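Local coordinates for Lin1840 protein (Listeria innocua serovar 6a, PDB 4ZOC) that probably hydrolyses terminal, non-reducing beta-D-glucosyl residues as a family 3 beta-glucosidase with a part in beta-1,2-glucan metabolism, at residues L215-L220 against S686-Q691; T570-T575 against E581-H586; T650-R655 against V695-L700; R702-V705 against D711-V714. The protein carries 2 engineered substitutions. All coordinates share one frame; numbering follows the deposited sequence.

Contact 1 of 4, residues L215-L220 against S686-Q691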
loop_
_atom_site.group_PDB
_atom_site.type_symbol
_atom_site.label_atom_id
_atom_site.label_comp_id
_atom_site.label_asym_id
_atom_site.label_seq_id
_atom_site.Cartn_x
_atom_site.Cartn_y
_atom_site.Cartn_z
ATOM N N LEU A 215 3.597 -13.475 -1.971
ATOM C CA LEU A 215 2.420 -14.279 -2.398
ATOM C C LEU A 215 2.414 -15.664 -1.787
ATOM O O LEU A 215 1.490 -16.117 -1.087
ATOM C CB LEU A 215 2.373 -14.326 -3.931
ATOM C CG LEU A 215 1.186 -15.153 -4.479
ATOM C CD1 LEU A 215 -0.155 -14.471 -4.239
ATOM C CD2 LEU A 215 1.431 -15.193 -5.990
ATOM N N TYR A 216 3.533 -16.370 -1.944
ATOM C CA TYR A 216 3.623 -17.710 -1.298
ATOM C C TYR A 216 3.580 -17.677 0.219
ATOM O O TYR A 216 2.980 -18.573 0.877
ATOM C CB TYR A 216 4.916 -18.426 -1.708
ATOM C CG TYR A 216 4.857 -19.163 -3.048
ATOM C CD1 TYR A 216 5.091 -18.549 -4.212
ATOM C CD2 TYR A 216 4.480 -20.528 -3.086
ATOM C CE1 TYR A 216 5.003 -19.229 -5.425
ATOM C CE2 TYR A 216 4.398 -21.201 -4.284
ATOM C CZ TYR A 216 4.689 -20.567 -5.454
ATOM O OH TYR A 216 4.619 -21.230 -6.670
ATOM N N GLN A 217 4.300 -16.701 0.802
ATOM C CA GLN A 217 4.469 -16.685 2.256
ATOM C C GLN A 217 3.179 -16.439 3.025
ATOM O O GLN A 217 2.891 -17.136 4.021
ATOM C CB GLN A 217 5.482 -15.567 2.722
ATOM C CG GLN A 217 5.763 -15.645 4.191
ATOM C CD GLN A 217 6.477 -16.938 4.556
ATOM O OE1 GLN A 217 7.506 -17.274 3.984
ATOM N NE2 GLN A 217 5.948 -17.640 5.515
ATOM N N ASN A 218 2.402 -15.460 2.541
ATOM C CA ASN A 218 1.250 -14.902 3.270
ATOM C C ASN A 218 -0.115 -15.037 2.562
ATOM O O ASN A 218 -1.145 -15.209 3.209
ATOM C CB ASN A 218 1.537 -13.478 3.672
ATOM C CG ASN A 218 2.606 -13.405 4.767
ATOM O OD1 ASN A 218 2.550 -14.126 5.730
ATOM N ND2 ASN A 218 3.564 -12.549 4.610
ATOM N N TYR A 219 -0.083 -14.959 1.234
ATOM C CA TYR A 219 -1.352 -14.788 0.493
ATOM C C TYR A 219 -1.925 -16.112 -0.007
ATOM O O TYR A 219 -3.139 -16.212 -0.192
ATOM C CB TYR A 219 -1.149 -13.800 -0.674
ATOM C CG TYR A 219 -1.122 -12.419 -0.143
ATOM C CD1 TYR A 219 0.020 -11.910 0.382
ATOM C CD2 TYR A 219 -2.299 -11.636 -0.058
ATOM C CE1 TYR A 219 0.023 -10.670 0.970
ATOM C CE2 TYR A 219 -2.255 -10.390 0.477
ATOM C CZ TYR A 219 -1.081 -9.908 0.979
ATOM O OH TYR A 219 -1.074 -8.670 1.621
ATOM N N LEU A 220 -1.069 -17.109 -0.259
ATOM C CA LEU A 220 -1.556 -18.408 -0.739
ATOM C C LEU A 220 -1.898 -19.477 0.327
ATOM O O LEU A 220 -2.703 -20.366 0.034
ATOM C CB LEU A 220 -0.575 -19.001 -1.747
ATOM C CG LEU A 220 -0.316 -18.236 -3.040
ATOM C CD1 LEU A 220 0.702 -18.999 -3.908
ATOM C CD2 LEU A 220 -1.612 -18.160 -3.756
ATOM N N SER A 686 9.319 -22.899 9.439
ATOM C CA SER A 686 9.774 -22.804 8.074
ATOM C C SER A 686 9.207 -21.576 7.407
ATOM O O SER A 686 8.202 -20.969 7.874
ATOM C CB SER A 686 9.350 -24.051 7.345
ATOM O OG SER A 686 9.994 -25.170 7.984
ATOM N N PHE A 687 9.851 -21.247 6.269
ATOM C CA PHE A 687 9.498 -20.099 5.465
ATOM C C PHE A 687 10.032 -20.197 4.055
ATOM O O PHE A 687 10.863 -21.026 3.779
ATOM C CB PHE A 687 9.986 -18.794 6.108
ATOM C CG PHE A 687 11.461 -18.600 6.041
ATOM C CD1 PHE A 687 12.287 -19.292 6.966
ATOM C CD2 PHE A 687 12.035 -17.860 5.081
ATOM C CE1 PHE A 687 13.656 -19.122 6.916
ATOM C CE2 PHE A 687 13.404 -17.704 5.029
ATOM C CZ PHE A 687 14.196 -18.386 5.957
ATOM N N TYR A 688 9.529 -19.312 3.154
ATOM C CA TYR A 688 9.986 -19.216 1.819
ATOM C C TYR A 688 11.208 -18.326 1.667
ATOM O O TYR A 688 11.171 -17.216 2.098
ATOM C CB TYR A 688 8.865 -18.692 0.918
ATOM C CG TYR A 688 7.816 -19.750 0.704
ATOM C CD1 TYR A 688 7.965 -20.701 -0.203
ATOM C CD2 TYR A 688 6.682 -19.802 1.523
ATOM C CE1 TYR A 688 6.960 -21.680 -0.372
ATOM C CE2 TYR A 688 5.695 -20.746 1.374
ATOM C CZ TYR A 688 5.824 -21.663 0.403
ATOM O OH TYR A 688 4.822 -22.567 0.308
ATOM N N ASN A 689 12.283 -18.839 1.084
ATOM C CA ASN A 689 13.499 -18.070 0.962
ATOM C C ASN A 689 13.552 -17.267 -0.340
ATOM O O ASN A 689 12.564 -17.249 -1.087
ATOM C CB ASN A 689 14.696 -18.962 1.187
ATOM C CG ASN A 689 14.982 -19.909 0.042
ATOM O OD1 ASN A 689 14.369 -19.871 -1.008
ATOM N ND2 ASN A 689 15.967 -20.775 0.270
ATOM N N HIS A 690 14.684 -16.609 -0.636
ATOM C CA HIS A 690 14.721 -15.724 -1.836
ATOM C C HIS A 690 14.544 -16.536 -3.098
ATOM O O HIS A 690 14.053 -15.986 -4.098
ATOM C CB HIS A 690 16.013 -14.890 -1.897
ATOM C CG HIS A 690 17.123 -15.594 -2.552
ATOM N ND1 HIS A 690 17.788 -16.650 -1.951
ATOM C CD2 HIS A 690 17.625 -15.486 -3.801
ATOM C CE1 HIS A 690 18.685 -17.136 -2.792
ATOM N NE2 HIS A 690 18.609 -16.443 -3.920
ATOM N N GLN A 691 14.913 -17.821 -3.068
ATOM C CA GLN A 691 14.693 -18.752 -4.200
ATOM C C GLN A 691 13.311 -19.377 -4.274
ATOM O O GLN A 691 13.074 -20.215 -5.169
ATOM C CB GLN A 691 15.730 -19.915 -4.137
ATOM C CG GLN A 691 16.532 -20.067 -5.392
ATOM C CD GLN A 691 17.886 -20.704 -5.135
ATOM O OE1 GLN A 691 18.403 -20.658 -4.021
ATOM N NE2 GLN A 691 18.464 -21.293 -6.170
HETATM O O HOH W 1 2.214 -20.958 0.175
HETATM O O HOH W 2 9.361 -15.492 3.151
HETATM O O HOH W 3 5.838 -20.456 5.832
#
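Y688 buries more surface here than any other residue and meets both Y216 and Q217 of helix 212-219. The CB of Y216 sits over the centre of the Y688 ring, 3.8 Å from its centroid and 4° off the normal, a CH-pi contact. Further out the two side chains cross at about a right angle; their ring planes are 49° apart, and Y216 CD2 comes 3.9 Å from Y688 CE1. The hydroxyl of Y216 points elsewhere, to E260. Q217 works at the rim of the same tyrosine. With CG anti to its backbone N (chi1 -174°) and the chain bent at chi2, its OE1 accepts from Y688 N at 3.0 Å in a nearly straight bond, in the carbonyl plane, while lying at the edge of the Y688 ring. A water donates to this OE1 and to Y688 O; another accepts from Q217 NE2 and donates to S686 O. A third links Y216 O to Y688 OH. Helix 212-219 of the family 3 N-terminal, TIM-barrel region is thereby joined to strand 687-688 of the fibronectin type III-like region. One direct polar bond and three water bridges imply a partly hydrated interdomain seam beside two packed tyrosines.

Contact 2 of 4, residues T570-T575 against E581-H586. With BGC (beta-D-glucopyranose), chain E.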
loop_
_atom_site.group_PDB
_atom_site.type_symbol
_atom_site.label_atom_id
_atom_site.label_comp_id
_atom_site.label_asym_id
_atom_site.label_seq_id
_atom_site.Cartn_x
_atom_site.Cartn_y
_atom_site.Cartn_z
ATOM N N THR A 570 12.102 -3.681 10.539
ATOM C CA THR A 570 12.842 -2.607 9.969
ATOM C C THR A 570 14.287 -2.568 10.541
ATOM O O THR A 570 14.597 -3.216 11.533
ATOM C CB THR A 570 12.192 -1.198 10.071
ATOM O OG1 THR A 570 12.515 -0.600 11.328
ATOM C CG2 THR A 570 10.645 -1.263 9.937
ATOM N N GLY A 571 15.119 -1.780 9.877
ATOM C CA GLY A 571 16.466 -1.520 10.386
ATOM C C GLY A 571 16.533 -0.575 11.551
ATOM O O GLY A 571 17.594 -0.467 12.165
ATOM N N ARG A 572 15.437 0.169 11.809
ATOM C CA ARG A 572 15.373 1.203 12.865
ATOM C C ARG A 572 14.049 1.110 13.652
ATOM O O ARG A 572 13.281 2.088 13.753
ATOM C CB ARG A 572 15.597 2.602 12.284
ATOM C CG ARG A 572 16.942 2.774 11.594
ATOM C CD ARG A 572 17.026 4.188 11.075
ATOM N NE ARG A 572 18.394 4.456 10.586
ATOM C CZ ARG A 572 18.960 5.631 10.538
ATOM N NH1 ARG A 572 18.308 6.782 10.839
ATOM N NH2 ARG A 572 20.178 5.672 10.070
ATOM N N PRO A 573 13.818 -0.025 14.341
ATOM C CA PRO A 573 12.606 -0.170 15.164
ATOM C C PRO A 573 12.563 0.786 16.290
ATOM O O PRO A 573 13.613 1.169 16.844
ATOM C CB PRO A 573 12.712 -1.591 15.699
ATOM C CG PRO A 573 14.155 -1.870 15.717
ATOM C CD PRO A 573 14.712 -1.179 14.516
ATOM N N GLN A 574 11.355 1.202 16.580
ATOM C CA GLN A 574 11.083 2.048 17.727
ATOM C C GLN A 574 11.061 1.047 18.840
ATOM O O GLN A 574 10.459 -0.012 18.708
ATOM C CB GLN A 574 9.747 2.816 17.543
ATOM C CG GLN A 574 9.553 3.900 18.538
ATOM C CD GLN A 574 8.218 4.574 18.538
ATOM O OE1 GLN A 574 7.185 3.941 18.770
ATOM N NE2 GLN A 574 8.233 5.916 18.308
ATOM N N THR A 575 11.781 1.347 19.898
ATOM C CA THR A 575 11.797 0.546 21.117
ATOM C C THR A 575 11.361 1.400 22.304
ATOM O O THR A 575 11.218 2.644 22.198
ATOM C CB THR A 575 13.229 0.022 21.366
ATOM O OG1 THR A 575 14.106 1.127 21.567
ATOM C CG2 THR A 575 13.769 -0.843 20.182
ATOM N N GLU A 581 13.243 9.652 20.070
ATOM C CA GLU A 581 14.296 10.031 19.086
ATOM C C GLU A 581 13.714 10.187 17.683
ATOM O O GLU A 581 12.733 9.540 17.361
ATOM C CB GLU A 581 15.414 9.013 19.033
ATOM C CG GLU A 581 16.207 8.973 20.316
ATOM C CD GLU A 581 17.229 7.881 20.330
ATOM O OE1 GLU A 581 17.650 7.467 19.229
ATOM O OE2 GLU A 581 17.613 7.440 21.438
ATOM N N ARG A 582 14.303 11.092 16.894
ATOM C CA ARG A 582 13.812 11.422 15.565
ATOM C C ARG A 582 14.044 10.238 14.558
ATOM O O ARG A 582 13.125 9.817 13.865
ATOM C CB ARG A 582 14.457 12.744 15.067
ATOM C CG ARG A 582 14.251 13.049 13.609
ATOM C CD ARG A 582 12.810 13.503 13.309
ATOM N NE ARG A 582 12.669 13.899 11.874
ATOM C CZ ARG A 582 11.862 14.866 11.421
ATOM N NH1 ARG A 582 11.728 15.075 10.087
ATOM N NH2 ARG A 582 11.155 15.617 12.265
ATOM N N TYR A 583 15.264 9.711 14.513
ATOM C CA TYR A 583 15.722 8.939 13.388
ATOM C C TYR A 583 15.398 7.416 13.669
ATOM O O TYR A 583 16.249 6.538 13.596
ATOM C CB TYR A 583 17.218 9.228 13.062
ATOM C CG TYR A 583 17.345 10.586 12.486
ATOM C CD1 TYR A 583 16.803 10.889 11.244
ATOM C CD2 TYR A 583 17.873 11.642 13.219
ATOM C CE1 TYR A 583 16.815 12.160 10.748
ATOM C CE2 TYR A 583 17.849 12.906 12.725
ATOM C CZ TYR A 583 17.339 13.147 11.495
ATOM O OH TYR A 583 17.364 14.430 10.974
ATOM N N VAL A 584 14.128 7.140 13.937
ATOM C CA VAL A 584 13.619 5.737 14.082
ATOM C C VAL A 584 12.334 5.640 13.316
ATOM O O VAL A 584 11.802 6.657 12.906
ATOM C CB VAL A 584 13.405 5.314 15.580
ATOM C CG1 VAL A 584 14.698 5.401 16.355
ATOM C CG2 VAL A 584 12.291 6.090 16.263
ATOM N N SER A 585 11.843 4.438 13.096
ATOM C CA SER A 585 10.605 4.242 12.373
ATOM C C SER A 585 9.389 4.651 13.232
ATOM O O SER A 585 9.062 3.993 14.194
ATOM C CB SER A 585 10.508 2.767 12.032
ATOM O OG SER A 585 9.346 2.516 11.208
ATOM N N HIS A 586 8.783 5.799 12.913
ATOM C CA HIS A 586 7.666 6.286 13.618
ATOM C C HIS A 586 6.925 7.295 12.779
ATOM O O HIS A 586 7.455 7.753 11.761
ATOM C CB HIS A 586 8.085 6.940 14.958
ATOM C CG HIS A 586 8.690 8.319 14.840
ATOM N ND1 HIS A 586 9.883 8.543 14.198
ATOM C CD2 HIS A 586 8.275 9.534 15.303
ATOM C CE1 HIS A 586 10.177 9.841 14.259
ATOM N NE2 HIS A 586 9.230 10.463 14.927
HETATM C C2 BGC E . 21.493 10.454 12.178
HETATM C C3 BGC E . 21.023 9.260 11.302
HETATM C C4 BGC E . 20.449 9.739 9.949
HETATM C C5 BGC E . 21.495 10.620 9.294
HETATM C C6 BGC E . 20.986 11.285 8.037
HETATM C C1 BGC E . 22.505 11.295 11.429
HETATM O O1 BGC E . 22.806 12.458 12.210
HETATM O O2 BGC E . 22.111 10.094 13.424
HETATM O O3 BGC E . 20.002 8.534 12.019
HETATM O O4 BGC E . 20.047 8.669 9.028
HETATM O O5 BGC E . 21.975 11.678 10.173
HETATM O O6 BGC E . 19.772 12.031 8.289
HETATM O O HOH W 4 10.378 8.273 18.426
#
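R572 and S585 are tied by the direct backbone hydrogen bond of this contact: S585 N donates to R572 O at 2.8 Å with an N-H...O angle of 170°. Two internal bonds shape the segments beside it. T570 OG1 accepts from R572 N, closing an ST turn, and H586 ND1 donates to V584 O in the plane of the imidazole but from above the carbonyl plane. Packing centres on Q574: its CB lies 3.6 Å from S585 O, and the Q574 chain, extended beyond CG, crosses V584 and H586 at about right angles, bringing Q574 NE2 to 3.5 Å from H586 CB. A water accepts from that NE2 and donates to E581 O. Both segments belong to a loop of the family 3 C-terminal region that reaches into the glucose pocket of the second subunit, where E473 of that subunit also bonds the sugar. From these two segments, R572 and Y583 touch the sugar. R572, extended from CG to NE, gives NH1 to glucose O3 at 2.7 Å and makes weak bonds to O4 from NH1 and NH2; its NE forms a salt bridge with E276 of the second subunit. Y583 offers one ring face to glucose C4, 4.0 Å above the plane and offset toward the rim, while R582 CG lies over the centre of the opposite face.

Contact 3 of 4, residues T650-R655 against V695-L700; sequences TASISR and VQEPGL. With MG (magnesium ion), chain D.
T650 approaches L700 across a magnesium site in the fibronectin type III-like region, where the loop after strand 638-648 faces the start of strand 699-706. The touching parts, measured from 650 to 652 and from 697 to 700, run 163° apart, close to antiparallel. T650 O binds the magnesium at 2.1 Å, and four waters and D648 complete six ligands. One of these waters accepts from T650 N and donates to L700 O, bridging two backbones whose nearest atoms, T650 N and L700 O, are 4.4 Å apart. Two others donate to E697 O and P698 O, so segment 695-700 holds the ion through its hydration shell. G699 fits beside it: its backbone angles, and the nearness of the ion, leave no room for a CB. A651 then lies against the carboxylate of E697, its CB 3.6 Å from OE1. At S652 the same carboxylate is gripped twice, each oxygen using its syn lone pair: S652 N donates to E697 OE1 at 157°, and S652 OG donates to E697 OE2 at 2.7 Å. The E697 chain, extended beyond CG, carries the carboxylate across the gap, and this pairing probably fixes its rotation. A magnesium-bound water lies 2.8 Å from E697 OE1, one of several acceptors competing for its protons.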
loop_
_atom_site.group_PDB
_atom_site.type_symbol
_atom_site.label_atom_id
_atom_site.label_comp_id
_atom_site.label_asym_id
_atom_site.label_seq_id
_atom_site.Cartn_x
_atom_site.Cartn_y
_atom_site.Cartn_z
ATOM N N THR A 650 16.651 -14.354 13.342
ATOM C CA THR A 650 17.564 -14.079 12.234
ATOM C C THR A 650 17.310 -15.064 11.117
ATOM O O THR A 650 17.264 -16.264 11.338
ATOM C CB THR A 650 19.023 -14.221 12.689
ATOM O OG1 THR A 650 19.219 -13.442 13.877
ATOM C CG2 THR A 650 19.998 -13.736 11.610
ATOM N N ALA A 651 17.209 -14.566 9.909
ATOM C CA ALA A 651 16.993 -15.429 8.768
ATOM C C ALA A 651 17.562 -14.851 7.488
ATOM O O ALA A 651 17.912 -13.689 7.403
ATOM C CB ALA A 651 15.462 -15.692 8.649
ATOM N N SER A 652 17.600 -15.634 6.433
ATOM C CA SER A 652 18.034 -15.125 5.124
ATOM C C SER A 652 16.982 -14.166 4.452
ATOM O O SER A 652 17.269 -13.541 3.451
ATOM C CB SER A 652 18.330 -16.325 4.233
ATOM O OG SER A 652 17.118 -17.032 4.027
ATOM N N ILE A 653 15.766 -14.106 5.014
ATOM C CA ILE A 653 14.728 -13.159 4.636
ATOM C C ILE A 653 14.351 -12.507 6.005
ATOM O O ILE A 653 14.227 -13.189 7.008
ATOM C CB ILE A 653 13.500 -13.934 4.090
ATOM C CG1 ILE A 653 13.839 -14.632 2.772
ATOM C CG2 ILE A 653 12.315 -13.013 3.973
ATOM C CD1 ILE A 653 14.108 -13.716 1.621
ATOM N N SER A 654 14.076 -11.195 6.013
ATOM C CA SER A 654 13.658 -10.542 7.211
ATOM C C SER A 654 12.265 -11.122 7.573
ATOM O O SER A 654 11.366 -11.006 6.794
ATOM C CB SER A 654 13.564 -8.993 6.951
ATOM O OG SER A 654 13.216 -8.320 8.132
ATOM N N ARG A 655 12.099 -11.705 8.760
ATOM C CA ARG A 655 10.896 -12.418 9.136
ATOM C C ARG A 655 10.034 -11.566 10.085
ATOM O O ARG A 655 10.525 -10.717 10.817
ATOM C CB ARG A 655 11.233 -13.814 9.736
ATOM C CG ARG A 655 11.973 -14.735 8.739
ATOM C CD ARG A 655 11.318 -16.142 8.629
ATOM N NE ARG A 655 10.031 -15.976 8.104
ATOM C CZ ARG A 655 8.860 -16.391 8.584
ATOM N NH1 ARG A 655 7.814 -15.948 7.930
ATOM N NH2 ARG A 655 8.684 -17.260 9.588
ATOM N N VAL A 695 11.928 -23.660 3.442
ATOM C CA VAL A 695 13.111 -24.059 4.180
ATOM C C VAL A 695 12.951 -23.946 5.633
ATOM O O VAL A 695 12.122 -23.192 6.161
ATOM C CB VAL A 695 14.310 -23.205 3.767
ATOM C CG1 VAL A 695 14.574 -23.416 2.305
ATOM C CG2 VAL A 695 14.116 -21.737 4.049
ATOM N N GLN A 696 13.798 -24.677 6.344
ATOM C CA GLN A 696 14.002 -24.433 7.756
ATOM C C GLN A 696 15.499 -24.214 7.982
ATOM O O GLN A 696 16.337 -25.009 7.563
ATOM C CB GLN A 696 13.496 -25.630 8.607
ATOM C CG GLN A 696 13.533 -25.328 10.088
ATOM C CD GLN A 696 13.233 -26.456 11.048
ATOM O OE1 GLN A 696 13.086 -27.655 10.676
ATOM N NE2 GLN A 696 13.066 -26.059 12.322
ATOM N N GLU A 697 15.841 -23.145 8.651
ATOM C CA GLU A 697 17.220 -22.744 8.858
ATOM C C GLU A 697 17.476 -22.906 10.369
ATOM O O GLU A 697 16.612 -22.557 11.213
ATOM C CB GLU A 697 17.419 -21.250 8.469
ATOM C CG GLU A 697 17.270 -21.001 7.000
ATOM C CD GLU A 697 17.358 -19.547 6.589
ATOM O OE1 GLU A 697 17.243 -18.634 7.429
ATOM O OE2 GLU A 697 17.555 -19.354 5.387
ATOM N N PRO A 698 18.681 -23.439 10.728
ATOM C CA PRO A 698 19.065 -23.473 12.128
ATOM C C PRO A 698 19.174 -22.035 12.646
ATOM O O PRO A 698 19.558 -21.097 11.857
ATOM C CB PRO A 698 20.397 -24.203 12.159
ATOM C CG PRO A 698 20.896 -24.141 10.762
ATOM C CD PRO A 698 19.744 -23.872 9.809
ATOM N N GLY A 699 18.815 -21.897 13.915
ATOM C CA GLY A 699 18.995 -20.636 14.605
ATOM C C GLY A 699 17.983 -20.477 15.727
ATOM O O GLY A 699 17.277 -21.405 16.065
ATOM N N LEU A 700 17.965 -19.255 16.281
ATOM C CA LEU A 700 17.205 -18.859 17.391
ATOM C C LEU A 700 15.771 -18.504 16.998
ATOM O O LEU A 700 15.557 -17.705 16.044
ATOM C CB LEU A 700 17.814 -17.591 18.006
ATOM C CG LEU A 700 17.159 -17.125 19.354
ATOM C CD1 LEU A 700 17.154 -18.139 20.515
ATOM C CD2 LEU A 700 17.823 -15.809 19.832
HETATM MG MG MG D . 16.501 -18.161 11.904
HETATM O O HOH W 5 16.968 -17.489 13.833
HETATM O O HOH W 6 15.945 -18.715 9.944
HETATM O O HOH W 7 16.174 -20.065 12.492
HETATM O O HOH W 8 18.557 -18.617 11.491
#

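Contact 4 of 4, residues R702-V705 against D711-V714; sequences RVFV and DVDV
F704 packs against V712 and V714 on one face of this strand pairing. Its CB lies 3.9 Å from V712 CB, with both methyls of V712 close by. CG then stands anti to the carbonyl carbon (chi1 -50°), which sets the CD2-CE2 side of the ring beside V712 and V714. CD2 reaches two methyls at once, V712 CG2 and V714 CG2, each at 3.8 Å. CE2, one atom further out, comes within 3.6 Å of V714 CG2, so the ring lies alongside the V714 side chain, both pointing the same way, while it crosses V712 at a slant. Beyond the hairpin the ring makes a cation-pi contact with K658. R702 continues this strip: its extended chain runs beside V714, with CD 4.0 Å from V714 CG2, and its NH1 goes on to Q647.

The backbone gives the register. V705 and D713 form an antiparallel hydrogen-bonded pair, V705 N donating to D713 O and D713 N to V705 O, both at 2.9 Å. F704 and V714 are the adjoining non-hydrogen-bonded pair, and F704 CA makes a CA-H...O contact of 3.2 Å with D713 O. On the other face from F704, V705 packs on V626 and V628 of strand 624-632. The segment axes lie 152° apart, as expected of twisted antiparallel strands, and the two segments belong to the beta hairpin of strands 699-706 and 712-720 within the fibronectin type III-like sheet.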
loop_
_atom_site.group_PDB
_atom_site.type_symbol
_atom_site.label_atom_id
_atom_site.label_comp_id
_atom_site.label_asym_id
_atom_site.label_seq_id
_atom_site.Cartn_x
_atom_site.Cartn_y
_atom_site.Cartn_z
ATOM N N ARG A 702 11.928 -17.327 19.032
ATOM C CA ARG A 702 11.187 -17.001 20.231
ATOM C C ARG A 702 9.797 -17.529 20.151
ATOM O O ARG A 702 9.185 -17.510 19.124
ATOM C CB ARG A 702 11.127 -15.491 20.457
ATOM C CG ARG A 702 12.507 -14.893 20.683
ATOM C CD ARG A 702 12.365 -13.443 21.036
ATOM N NE ARG A 702 13.699 -12.905 21.113
ATOM C CZ ARG A 702 14.236 -11.988 20.304
ATOM N NH1 ARG A 702 13.565 -11.436 19.294
ATOM N NH2 ARG A 702 15.485 -11.616 20.499
ATOM N N VAL A 703 9.286 -17.937 21.288
ATOM C CA VAL A 703 8.002 -18.574 21.465
ATOM C C VAL A 703 7.251 -17.691 22.453
ATOM O O VAL A 703 7.757 -17.394 23.548
ATOM C CB VAL A 703 8.129 -20.035 22.061
ATOM C CG1 VAL A 703 6.736 -20.670 22.142
ATOM C CG2 VAL A 703 8.978 -20.931 21.160
ATOM N N PHE A 704 6.074 -17.206 22.043
ATOM C CA PHE A 704 5.268 -16.302 22.827
ATOM C C PHE A 704 3.964 -16.975 23.155
ATOM O O PHE A 704 3.206 -17.444 22.251
ATOM C CB PHE A 704 4.947 -14.991 22.079
ATOM C CG PHE A 704 6.147 -14.303 21.471
ATOM C CD1 PHE A 704 6.659 -14.709 20.234
ATOM C CD2 PHE A 704 6.717 -13.213 22.119
ATOM C CE1 PHE A 704 7.715 -14.050 19.671
ATOM C CE2 PHE A 704 7.781 -12.547 21.555
ATOM C CZ PHE A 704 8.298 -12.969 20.327
ATOM N N VAL A 705 3.640 -17.010 24.429
ATOM C CA VAL A 705 2.418 -17.674 24.841
ATOM C C VAL A 705 1.570 -16.625 25.583
ATOM O O VAL A 705 2.011 -16.004 26.562
ATOM C CB VAL A 705 2.682 -18.845 25.785
ATOM C CG1 VAL A 705 1.340 -19.479 26.142
ATOM C CG2 VAL A 705 3.560 -19.892 25.104
ATOM N N ASP A 711 0.007 -9.473 24.858
ATOM C CA ASP A 711 -0.038 -9.910 26.248
ATOM C C ASP A 711 0.490 -11.341 26.365
ATOM O O ASP A 711 -0.287 -12.291 26.354
ATOM C CB ASP A 711 -1.472 -9.850 26.746
ATOM C CG ASP A 711 -1.969 -8.459 26.975
ATOM O OD1 ASP A 711 -1.183 -7.522 27.073
ATOM O OD2 ASP A 711 -3.210 -8.292 27.071
ATOM N N VAL A 712 1.832 -11.447 26.374
ATOM C CA VAL A 712 2.524 -12.722 26.181
ATOM C C VAL A 712 3.705 -12.859 27.107
ATOM O O VAL A 712 4.286 -11.853 27.484
ATOM C CB VAL A 712 2.997 -12.980 24.746
ATOM C CG1 VAL A 712 1.837 -13.105 23.770
ATOM C CG2 VAL A 712 3.906 -11.856 24.267
ATOM N N ASP A 713 4.057 -14.112 27.412
ATOM C CA ASP A 713 5.328 -14.443 28.004
ATOM C C ASP A 713 6.208 -14.961 26.866
ATOM O O ASP A 713 5.701 -15.601 25.947
ATOM C CB ASP A 713 5.169 -15.559 28.974
ATOM C CG ASP A 713 4.455 -15.167 30.266
ATOM O OD1 ASP A 713 4.456 -14.033 30.694
ATOM O OD2 ASP A 713 3.996 -16.109 30.948
ATOM N N VAL A 714 7.511 -14.756 26.953
ATOM C CA VAL A 714 8.416 -15.077 25.855
ATOM C C VAL A 714 9.493 -16.109 26.303
ATOM O O VAL A 714 10.078 -15.977 27.386
ATOM C CB VAL A 714 9.061 -13.804 25.249
ATOM C CG1 VAL A 714 9.922 -13.096 26.272
ATOM C CG2 VAL A 714 9.901 -14.122 24.069
HETATM O O HOH W 9 1.075 -16.232 29.266
#

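Contacts 1 and 3 touch directly: F687 meets R655 and E697, and its backbone probably bonds V695, so strand 687-688 of contact 1 pairs with the start of segment 695-700 of contact 3. Contacts 3 and 4 both use strand 699-706, the first at its start, the second further along in the regular hairpin. Contact 2 does not touch contact 3 (nearest atoms about 5 Å); both meet the second subunit broadly, contact 1 through one residue. Contact 3 is a surface contact, while the other three are partly buried. Chemistry follows place: hydration and packed tyrosines between domains, sugar-binding polar groups in the loop, a carboxylate and metal-bound waters in contact 3, and paired backbones with apolar side chains in contact 4.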